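Local coordinates for small ribosomal subunit protein uS8 (Aquifex aeolicus, PDB 3RF2), which probably binds directly to the central domain of 16S rRNA as a primary binding protein and helps coordinate assembly of the platform of the 30S subunit, at residues Asp5-Phe11 with Asn112-Val116; Arg35-Val39 with Gly147-Asp151. All coordinates share one frame; numbering follows the deposited sequence.

Contact 1 of 2, residues Asp5-Phe11 with Asn112-Val116; sequences DPIADMF and NIVKV. With SO4 (sulfate ion), chain D.
F11, on the first helix of the uS8 fold, lays one face of its ring against I113 of strand 113-115, a helix-on-sheet contact in which the two short axes run nearly antiparallel (161°) and approach to 8.2 Å. The packed part lies here, between two buried residues. I113 CG1 sits 3.8 Å from the centroid of the F11 ring and only 11° off the ring normal, a CH-pi contact, while I113 CD1 reaches F11 CE1 at 3.4 Å over the same face. With CG1 anti to the backbone N (chi1 176°), the longer branch of I113 is carried out to the ring. The opposite face of F11 has I7 O above it, offset toward the rim, and K115 N lies at the edge, near the ring plane. An alanine in place of F11 would probably leave I113 without the aromatic face it packs on and open a gap between helix and strand.

Beyond I113, N112 ND2 donates a nearly straight bond to O1 of a sulfate, probably from the crystallisation liquor. The helix start is looser and polar, its residues partly exposed. K115 bends at chi2 and chi4, passes its CD 4.1 Å from A8 CB, and crosses the I7 side chain at about a right angle, touching its CG2, before its NZ meets D5; S117 O also accepts from NZ. D5, the N-cap residue, uses its two oxygens differently: OD1 caps A8 N, met from above the carboxylate plane at 3.0 Å, whereas OD2 offers its syn lone pair to K115 NZ, closing a salt bridge of 2.9 Å.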
# COMPACT_ATOMS: atom_id res chain seq x y z
N ASP A 5 3.04 -6.95 -12.47
CA ASP A 5 1.89 -6.62 -11.63
C ASP A 5 2.32 -5.55 -10.63
O ASP A 5 2.97 -5.86 -9.64
CB ASP A 5 1.41 -7.88 -10.89
CG ASP A 5 0.17 -7.64 -10.02
OD1 ASP A 5 -0.09 -6.48 -9.59
OD2 ASP A 5 -0.54 -8.63 -9.74
N PRO A 6 1.95 -4.28 -10.89
CA PRO A 6 2.39 -3.15 -10.03
C PRO A 6 1.90 -3.27 -8.59
O PRO A 6 2.67 -3.06 -7.65
CB PRO A 6 1.74 -1.93 -10.71
CG PRO A 6 0.59 -2.49 -11.49
CD PRO A 6 1.10 -3.82 -11.99
N ILE A 7 0.62 -3.57 -8.41
CA ILE A 7 0.08 -3.71 -7.07
C ILE A 7 0.83 -4.79 -6.29
O ILE A 7 1.13 -4.62 -5.11
CB ILE A 7 -1.43 -3.98 -7.11
CG1 ILE A 7 -2.15 -2.71 -7.57
CG2 ILE A 7 -1.94 -4.41 -5.75
CD1 ILE A 7 -3.13 -2.96 -8.66
N ALA A 8 1.18 -5.88 -6.96
CA ALA A 8 1.96 -6.93 -6.32
C ALA A 8 3.37 -6.46 -5.97
O ALA A 8 3.92 -6.82 -4.94
CB ALA A 8 2.01 -8.18 -7.21
N ASP A 9 3.96 -5.64 -6.83
CA ASP A 9 5.33 -5.19 -6.60
C ASP A 9 5.42 -4.18 -5.43
O ASP A 9 6.43 -4.11 -4.73
CB ASP A 9 5.94 -4.64 -7.90
CG ASP A 9 6.03 -5.71 -9.00
OD1 ASP A 9 6.40 -6.87 -8.69
OD2 ASP A 9 5.71 -5.40 -10.17
N MET A 10 4.34 -3.43 -5.23
CA MET A 10 4.20 -2.57 -4.06
C MET A 10 4.17 -3.39 -2.76
O MET A 10 4.75 -2.98 -1.75
CB MET A 10 2.93 -1.72 -4.17
CG MET A 10 2.75 -0.70 -3.05
SD MET A 10 1.23 0.29 -3.18
CE MET A 10 0.03 -0.78 -2.38
N PHE A 11 3.47 -4.52 -2.78
CA PHE A 11 3.34 -5.32 -1.56
C PHE A 11 4.72 -5.79 -1.14
O PHE A 11 5.07 -5.74 0.04
CB PHE A 11 2.40 -6.50 -1.76
CG PHE A 11 0.96 -6.11 -1.89
CD1 PHE A 11 0.53 -4.85 -1.48
CD2 PHE A 11 0.03 -7.00 -2.41
CE1 PHE A 11 -0.80 -4.48 -1.59
CE2 PHE A 11 -1.30 -6.64 -2.53
CZ PHE A 11 -1.72 -5.38 -2.12
N ASN A 112 1.54 -9.77 7.33
CA ASN A 112 1.73 -10.17 5.95
C ASN A 112 0.72 -9.50 5.06
O ASN A 112 -0.35 -9.08 5.50
CB ASN A 112 1.61 -11.70 5.80
CG ASN A 112 2.48 -12.26 4.67
OD1 ASN A 112 2.87 -11.54 3.74
ND2 ASN A 112 2.79 -13.54 4.76
N ILE A 113 1.05 -9.43 3.78
CA ILE A 113 0.17 -8.83 2.81
C ILE A 113 0.43 -9.52 1.49
O ILE A 113 1.56 -9.54 1.01
CB ILE A 113 0.39 -7.30 2.72
CG1 ILE A 113 -0.47 -6.69 1.62
CG2 ILE A 113 1.83 -6.95 2.52
CD1 ILE A 113 -0.60 -5.19 1.75
N VAL A 114 -0.61 -10.10 0.91
CA VAL A 114 -0.45 -10.99 -0.23
C VAL A 114 -1.49 -10.72 -1.29
O VAL A 114 -2.68 -10.56 -0.99
CB VAL A 114 -0.58 -12.46 0.20
CG1 VAL A 114 0.47 -12.80 1.24
CG2 VAL A 114 -1.94 -12.69 0.76
N LYS A 115 -1.04 -10.67 -2.54
CA LYS A 115 -1.93 -10.46 -3.68
C LYS A 115 -2.79 -11.72 -3.87
O LYS A 115 -2.31 -12.83 -3.78
CB LYS A 115 -1.11 -10.15 -4.93
CG LYS A 115 -1.94 -9.75 -6.16
CD LYS A 115 -1.97 -8.24 -6.34
CE LYS A 115 -3.19 -7.79 -7.11
NZ LYS A 115 -3.13 -8.19 -8.55
N VAL A 116 -4.07 -11.51 -4.15
CA VAL A 116 -4.98 -12.61 -4.43
C VAL A 116 -5.22 -12.68 -5.93
O VAL A 116 -4.59 -13.46 -6.63
CB VAL A 116 -6.31 -12.43 -3.69
CG1 VAL A 116 -7.30 -13.50 -4.11
CG2 VAL A 116 -6.08 -12.47 -2.18
S SO4 D . 5.85 -15.02 2.82
O1 SO4 D . 4.53 -14.44 2.55
O2 SO4 D . 6.44 -15.48 1.57
O3 SO4 D . 5.69 -16.13 3.76
O4 SO4 D . 6.72 -13.99 3.37

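Contact 2 of 2, residues Arg35-Val39 with Gly147-Asp151; sequences RILDV and GVMTD
R35 lays the aliphatic part of its side chain along V148: R35 CB lies 3.7 Å from V148 CB, and R35 CD lies 3.7 Å from V148 CG2. Both touching carbons precede the guanidinium group, so this part of the interface is hydrocarbon packing even though R35 is an exposed residue. V148 divides its methyls between two turns of the helix. CG2 stays with R35, whereas CG1, anti to the backbone N (chi1 176°), is directed between I36 and V39, where it comes within 4.0 Å of V39 CG2.

V39 is likewise split. Its CG2 also rests 3.7 Å from the carbonyl oxygen V148 O, and its CG1 meets T150 CG2 at 3.7 Å, so one buried valine spans two positions of segment 147-151. The torsion of T150 (chi1 63°) separates its two functions: CG2 packs on V39, while OG1 accepts from E153 N as the N-cap of helix 151-156. M149 points its side chain away from the helix, and its backbone pairs with V142 of strand 139-144. I141 of that strand touches both V148 and I36, extending the apolar layer.

The interface buries 252 Å², its closest contacts being mostly between carbons, and joins helix 31-43 of the N-terminal part of uS8 to the corner the chain turns at V148, beside strand 149-150 of the C-terminal antiparallel sheet and the capped helix that follows.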
# COMPACT_ATOMS: atom_id res chain seq x y z
N ARG A 35 -6.07 4.06 -3.56
CA ARG A 35 -7.27 3.61 -2.86
C ARG A 35 -6.92 2.49 -1.92
O ARG A 35 -7.55 2.33 -0.88
CB ARG A 35 -8.38 3.18 -3.81
CG ARG A 35 -9.23 4.33 -4.31
CD ARG A 35 -10.51 3.83 -4.97
NE ARG A 35 -11.20 4.89 -5.69
CZ ARG A 35 -10.86 5.29 -6.91
NH1 ARG A 35 -9.83 4.73 -7.52
NH2 ARG A 35 -11.54 6.27 -7.51
N ILE A 36 -5.93 1.70 -2.30
CA ILE A 36 -5.49 0.57 -1.47
C ILE A 36 -4.79 1.06 -0.20
O ILE A 36 -5.11 0.63 0.89
CB ILE A 36 -4.56 -0.37 -2.24
CG1 ILE A 36 -5.35 -1.13 -3.32
CG2 ILE A 36 -3.91 -1.38 -1.29
CD1 ILE A 36 -4.47 -1.92 -4.25
N LEU A 37 -3.86 2.00 -0.38
CA LEU A 37 -3.16 2.62 0.74
C LEU A 37 -4.11 3.31 1.67
O LEU A 37 -3.86 3.39 2.87
CB LEU A 37 -2.13 3.60 0.23
CG LEU A 37 -0.95 2.98 -0.48
CD1 LEU A 37 -0.05 4.06 -1.10
CD2 LEU A 37 -0.21 2.21 0.53
N ASP A 38 -5.21 3.82 1.12
CA ASP A 38 -6.21 4.50 1.95
C ASP A 38 -6.96 3.51 2.82
O ASP A 38 -7.28 3.81 3.98
CB ASP A 38 -7.17 5.31 1.09
CG ASP A 38 -6.86 6.79 1.11
OD1 ASP A 38 -5.68 7.17 0.98
OD2 ASP A 38 -7.81 7.59 1.27
N VAL A 39 -7.21 2.32 2.27
CA VAL A 39 -7.73 1.24 3.11
C VAL A 39 -6.74 0.87 4.21
O VAL A 39 -7.11 0.71 5.37
CB VAL A 39 -8.02 -0.04 2.31
CG1 VAL A 39 -8.63 -1.10 3.24
CG2 VAL A 39 -8.93 0.26 1.10
N GLY A 147 -16.09 1.34 -5.16
CA GLY A 147 -14.78 1.70 -4.65
C GLY A 147 -14.07 0.54 -3.96
O GLY A 147 -14.62 -0.55 -3.80
N VAL A 148 -12.83 0.81 -3.54
CA VAL A 148 -11.94 -0.18 -2.96
C VAL A 148 -12.11 -0.13 -1.46
O VAL A 148 -12.00 0.95 -0.88
CB VAL A 148 -10.48 0.16 -3.34
CG1 VAL A 148 -9.50 -0.79 -2.67
CG2 VAL A 148 -10.30 0.12 -4.85
N MET A 149 -12.37 -1.27 -0.83
CA MET A 149 -12.75 -1.29 0.58
C MET A 149 -12.49 -2.65 1.22
O MET A 149 -12.04 -3.57 0.54
CB MET A 149 -14.24 -0.95 0.71
CG MET A 149 -15.13 -1.83 -0.18
SD MET A 149 -16.91 -1.62 0.06
CE MET A 149 -17.21 -0.07 -0.81
N THR A 150 -12.78 -2.78 2.50
CA THR A 150 -12.54 -4.04 3.18
C THR A 150 -13.65 -5.02 2.90
O THR A 150 -14.70 -4.67 2.35
CB THR A 150 -12.38 -3.88 4.71
OG1 THR A 150 -13.59 -3.37 5.28
CG2 THR A 150 -11.26 -2.92 5.02
N ASP A 151 -13.40 -6.28 3.26
CA ASP A 151 -14.43 -7.29 3.14
C ASP A 151 -15.57 -6.91 4.07
O ASP A 151 -16.73 -6.98 3.68
CB ASP A 151 -13.88 -8.68 3.47
CG ASP A 151 -13.16 -8.72 4.83
OD1 ASP A 151 -12.15 -8.01 4.99
OD2 ASP A 151 -13.62 -9.46 5.71

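The centres of contacts 1 and 2 lie about 14 Å apart, and both set an N-terminal helix against the C-terminal antiparallel sheet: helix 6-19 reaches strand 113-115, and helix 31-43 reaches strand 149-150. Strand 161-167 pairs with 113-115 and with 139-144, which in turn pairs with 149-150, so one sheet receives both helices. The helices also touch each other, I7 CG2 lying 3.9 Å from I36 CD1. Along the chain the segments alternate, 5-11, 35-39, 112-116, 147-151, so the two pairings cross along the sequence. The N- and C-terminal parts of this rRNA-binding protein are thereby joined at two places.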